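Local atomic coordinates of uncharacterized hypothetical protein FTT_1539c (PDB entry 4QVR), a protein that is of unknown function, probably carries a signal peptide and contains a DUF6844 domain. Residues 75-80 with 331-336; 256-261 with 265-270. All coordinates share one frame; numbering follows the deposited sequence.

Overall arrangement
The two contacts belong to different sheets of a single chain and do not touch: their centres lie 14 Å apart and their nearest atoms about 6 Å apart. Contact 1 sets the C-terminal end of helix 67-78 against strand 328-337 of a four-stranded antiparallel sheet. Contact 2 is the hairpin of strands 251-261 and 264-273 in a three-stranded antiparallel sheet, and in sequence it falls wholly between the segments of contact 1. Side chains bridge the gap. Lys-255, just ahead of contact 2, donates to Thr-79 OG1 and Asp-80 O, whereas Arg-319, backbone partner of Leu-331, reaches Thr-256 OG1 weakly.

Contact 1: 75-80 with 331-336; sequences NAISTD and LAYGQG
Tyr-333 OH, hydrogen-bonded to Tyr-304 OH, also meets Ile-77, whose CG2 lies 4.1 Å from Tyr-333 OH. The tyrosine thus offers its hydroxyl end to a methyl branch, while its ring stays farther back. Ile-77 uses both of its outer methyls on Leu-331: CD1 and CG2 each come to 4.0 Å from Leu-331 CD1, so one leucine methyl faces the two branches of the isoleucine. With CG1 beside the backbone N (chi1 -70°), CG2 is the branch anti to that N, and it touches both Leu-331 CD1 and Tyr-333 OH. The side chains of Ile-77 and Leu-331 cross at about a right angle. This is the last turn of helix 67-78 lying against an antiparallel sheet, where Leu-331 and Tyr-333, two residues apart on strand 328-337, send their side chains to the same face. Leu-303 of helix 300-303 and Tyr-304 also touch Ile-77, which is buried. Where the chain leaves the helix, Thr-79 OG1 donates to Ala-76 O over 2.8 Å, tilted 26° from the carbonyl plane. The same hydroxyl oxygen is hydrogen-bonded to Lys-255 NZ, which also binds Asp-80 O.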
# COMPACT_ATOMS: atom_id res chain seq x y z
N ASN A 75 -10.98 -13.71 5.74
CA ASN A 75 -12.09 -13.73 4.77
C ASN A 75 -11.82 -12.83 3.56
O ASN A 75 -12.29 -13.13 2.46
CB ASN A 75 -13.43 -13.37 5.42
CG ASN A 75 -13.90 -14.43 6.41
OD1 ASN A 75 -13.33 -15.52 6.48
ND2 ASN A 75 -14.94 -14.11 7.18
N ALA A 76 -11.09 -11.74 3.78
CA ALA A 76 -10.74 -10.81 2.71
C ALA A 76 -9.83 -11.53 1.70
O ALA A 76 -10.00 -11.40 0.48
CB ALA A 76 -10.07 -9.57 3.27
N ILE A 77 -8.87 -12.30 2.22
CA ILE A 77 -7.99 -13.10 1.38
C ILE A 77 -8.80 -14.10 0.53
O ILE A 77 -8.54 -14.26 -0.67
CB ILE A 77 -6.97 -13.88 2.24
CG1 ILE A 77 -5.95 -12.92 2.87
CG2 ILE A 77 -6.23 -14.91 1.39
CD1 ILE A 77 -5.02 -13.57 3.86
N SER A 78 -9.80 -14.74 1.14
CA SER A 78 -10.63 -15.76 0.46
C SER A 78 -11.65 -15.30 -0.58
O SER A 78 -12.13 -16.13 -1.37
CB SER A 78 -11.37 -16.59 1.51
OG SER A 78 -10.43 -17.18 2.37
N THR A 79 -12.02 -14.02 -0.60
CA THR A 79 -13.00 -13.52 -1.58
C THR A 79 -12.44 -13.58 -3.00
O THR A 79 -11.24 -13.40 -3.19
CB THR A 79 -13.41 -12.05 -1.31
OG1 THR A 79 -12.24 -11.22 -1.26
CG2 THR A 79 -14.18 -11.91 -0.01
N ASP A 80 -13.30 -13.84 -3.99
CA ASP A 80 -12.88 -13.89 -5.39
C ASP A 80 -12.44 -12.51 -5.82
O ASP A 80 -12.96 -11.52 -5.29
CB ASP A 80 -14.03 -14.36 -6.30
CG ASP A 80 -14.26 -15.87 -6.22
OD1 ASP A 80 -13.38 -16.59 -5.69
OD2 ASP A 80 -15.31 -16.35 -6.72
N LEU A 331 1.20 -12.78 2.74
CA LEU A 331 1.07 -13.28 1.40
C LEU A 331 1.41 -12.14 0.48
O LEU A 331 1.15 -11.00 0.80
CB LEU A 331 -0.34 -13.74 1.11
CG LEU A 331 -0.88 -14.83 2.03
CD1 LEU A 331 -2.27 -15.23 1.54
CD2 LEU A 331 0.05 -16.02 2.02
N ALA A 332 2.01 -12.47 -0.66
CA ALA A 332 2.38 -11.50 -1.66
C ALA A 332 1.97 -12.06 -3.00
O ALA A 332 2.34 -13.20 -3.34
CB ALA A 332 3.87 -11.27 -1.65
N TYR A 333 1.22 -11.27 -3.75
CA TYR A 333 0.75 -11.65 -5.08
C TYR A 333 1.67 -11.15 -6.15
O TYR A 333 2.29 -10.11 -6.00
CB TYR A 333 -0.61 -11.05 -5.33
CG TYR A 333 -1.66 -11.48 -4.33
CD1 TYR A 333 -2.24 -12.73 -4.40
CD2 TYR A 333 -2.11 -10.61 -3.34
CE1 TYR A 333 -3.22 -13.14 -3.49
CE2 TYR A 333 -3.11 -10.99 -2.44
CZ TYR A 333 -3.65 -12.27 -2.52
OH TYR A 333 -4.62 -12.66 -1.64
N GLY A 334 1.72 -11.86 -7.27
CA GLY A 334 2.56 -11.46 -8.38
C GLY A 334 2.08 -12.10 -9.64
O GLY A 334 1.51 -13.17 -9.61
N GLN A 335 2.31 -11.44 -10.77
CA GLN A 335 1.88 -11.95 -12.06
C GLN A 335 2.99 -11.78 -13.07
O GLN A 335 3.84 -10.90 -12.90
CB GLN A 335 0.63 -11.22 -12.55
CG GLN A 335 -0.51 -11.36 -11.58
CD GLN A 335 -1.79 -10.66 -11.99
OE1 GLN A 335 -1.94 -10.21 -13.12
NE2 GLN A 335 -2.71 -10.59 -11.06
N GLY A 336 2.98 -12.62 -14.11
CA GLY A 336 3.94 -12.54 -15.19
C GLY A 336 3.25 -13.02 -16.46
O GLY A 336 2.11 -13.47 -16.40

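Contact 2: 256-261 with 265-270; sequences TFVVEK and AAIGVV
Ala-265 touches the opposite strand through its CA, 3.6 Å from Val-259 O, and forms a non-hydrogen-bonded pair with Glu-260 at the turn end of the hairpin. At Ala-266 the strands exchange two backbone bonds with Val-259: Ala-266 N donates to Val-259 O, and Val-259 N to Ala-266 O, each over 2.8 Å. The methyl of Ala-266 points to the same face as the side chain of Val-259, and Leu-98 of helix 94-108 packs on both. Ile-267 turns to the other face, where its CD1 touches CB and CG2 of Val-258, both at 3.8 Å. CG1 lies beside the backbone N (chi1 -66°) and chi2 is -73°, a bend that brings the delta methyl across toward the neighbouring strand. The pairs follow the register of an antiparallel beta hairpin, hydrogen-bonded and non-hydrogen-bonded in turn, with strand 264-273 central in its sheet: its other edge bonds to strand 117-126 through Ala-265, Ile-267 and Val-269. Gly-268 then forms the second bonded pair, its N reaching Phe-257 O at 2.9 Å and its O accepting from Phe-257 N at 3.0 Å. Val-269 sits opposite Thr-256, CG2 of the valine meeting CG2 of the threonine at 3.8 Å. The hydroxyl of Thr-256 is engaged elsewhere, by Gly-314 O and Tyr-316 N. Helix 134-159 covers this face, with Ala-141 on Ile-267 and Ala-145 on Val-269. Val-270 reaches the Phe-257 ring at its edge, near the ring plane, with its CG2 4.4 Å from Phe-257 CE2, while Leu-98 and Met-102 of helix 94-108 also pack on that phenylalanine.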
# COMPACT_ATOMS: atom_id res chain seq x y z
N THR A 256 -8.03 -5.53 -3.51
CA THR A 256 -7.65 -4.78 -4.69
C THR A 256 -8.60 -5.17 -5.78
O THR A 256 -9.19 -6.24 -5.70
CB THR A 256 -6.23 -5.06 -5.15
OG1 THR A 256 -6.02 -6.48 -5.19
CG2 THR A 256 -5.24 -4.45 -4.19
N PHE A 257 -8.72 -4.31 -6.80
CA PHE A 257 -9.60 -4.51 -7.95
C PHE A 257 -8.91 -4.01 -9.22
O PHE A 257 -8.15 -3.04 -9.18
CB PHE A 257 -10.87 -3.66 -7.82
CG PHE A 257 -11.72 -4.00 -6.64
CD1 PHE A 257 -12.69 -4.99 -6.73
CD2 PHE A 257 -11.59 -3.31 -5.46
CE1 PHE A 257 -13.49 -5.30 -5.65
CE2 PHE A 257 -12.38 -3.62 -4.38
CZ PHE A 257 -13.32 -4.62 -4.47
N VAL A 258 -9.19 -4.66 -10.35
CA VAL A 258 -8.58 -4.25 -11.61
C VAL A 258 -9.63 -4.00 -12.67
O VAL A 258 -10.62 -4.72 -12.75
CB VAL A 258 -7.56 -5.28 -12.14
CG1 VAL A 258 -8.21 -6.63 -12.41
CG2 VAL A 258 -6.89 -4.77 -13.41
N VAL A 259 -9.42 -2.96 -13.47
CA VAL A 259 -10.30 -2.64 -14.57
C VAL A 259 -9.46 -2.24 -15.80
O VAL A 259 -8.48 -1.51 -15.68
CB VAL A 259 -11.25 -1.46 -14.25
CG1 VAL A 259 -12.17 -1.17 -15.44
CG2 VAL A 259 -12.11 -1.76 -13.06
N GLU A 260 -9.86 -2.71 -16.96
CA GLU A 260 -9.23 -2.29 -18.21
C GLU A 260 -10.22 -1.46 -19.02
O GLU A 260 -11.35 -1.91 -19.31
CB GLU A 260 -8.77 -3.47 -19.06
CG GLU A 260 -7.74 -4.36 -18.41
CD GLU A 260 -7.27 -5.44 -19.36
OE1 GLU A 260 -6.65 -5.11 -20.40
OE2 GLU A 260 -7.52 -6.63 -19.05
N LYS A 261 -9.83 -0.22 -19.30
CA LYS A 261 -10.62 0.67 -20.14
C LYS A 261 -9.79 1.70 -20.84
O LYS A 261 -8.81 2.17 -20.32
CB LYS A 261 -11.77 1.35 -19.38
CG LYS A 261 -13.09 0.61 -19.55
CD LYS A 261 -14.31 1.50 -19.34
CE LYS A 261 -15.56 0.72 -19.70
NZ LYS A 261 -16.84 1.48 -19.55
N ALA A 265 -4.84 0.25 -17.79
CA ALA A 265 -5.10 -0.71 -16.76
C ALA A 265 -5.23 0.18 -15.53
O ALA A 265 -4.40 1.03 -15.30
CB ALA A 265 -3.95 -1.68 -16.59
N ALA A 266 -6.29 -0.01 -14.76
CA ALA A 266 -6.53 0.78 -13.58
C ALA A 266 -6.72 -0.17 -12.39
O ALA A 266 -7.41 -1.22 -12.49
CB ALA A 266 -7.79 1.62 -13.78
N ILE A 267 -6.07 0.16 -11.29
CA ILE A 267 -6.15 -0.65 -10.08
C ILE A 267 -6.71 0.19 -8.92
O ILE A 267 -6.31 1.33 -8.72
CB ILE A 267 -4.74 -1.11 -9.62
CG1 ILE A 267 -4.07 -2.08 -10.60
CG2 ILE A 267 -4.77 -1.77 -8.26
CD1 ILE A 267 -4.63 -3.48 -10.62
N GLY A 268 -7.60 -0.40 -8.12
CA GLY A 268 -8.10 0.26 -6.93
C GLY A 268 -7.65 -0.56 -5.73
O GLY A 268 -7.54 -1.78 -5.80
N VAL A 269 -7.33 0.10 -4.64
CA VAL A 269 -6.90 -0.62 -3.44
C VAL A 269 -7.66 0.00 -2.28
O VAL A 269 -7.87 1.21 -2.25
CB VAL A 269 -5.37 -0.56 -3.23
CG1 VAL A 269 -4.91 0.88 -3.13
CG2 VAL A 269 -4.94 -1.35 -1.98
N VAL A 270 -8.17 -0.87 -1.43
CA VAL A 270 -8.86 -0.47 -0.22
C VAL A 270 -7.88 -0.83 0.88
O VAL A 270 -7.41 -1.96 0.94
CB VAL A 270 -10.17 -1.28 -0.03
CG1 VAL A 270 -10.79 -1.02 1.35
CG2 VAL A 270 -11.18 -0.92 -1.09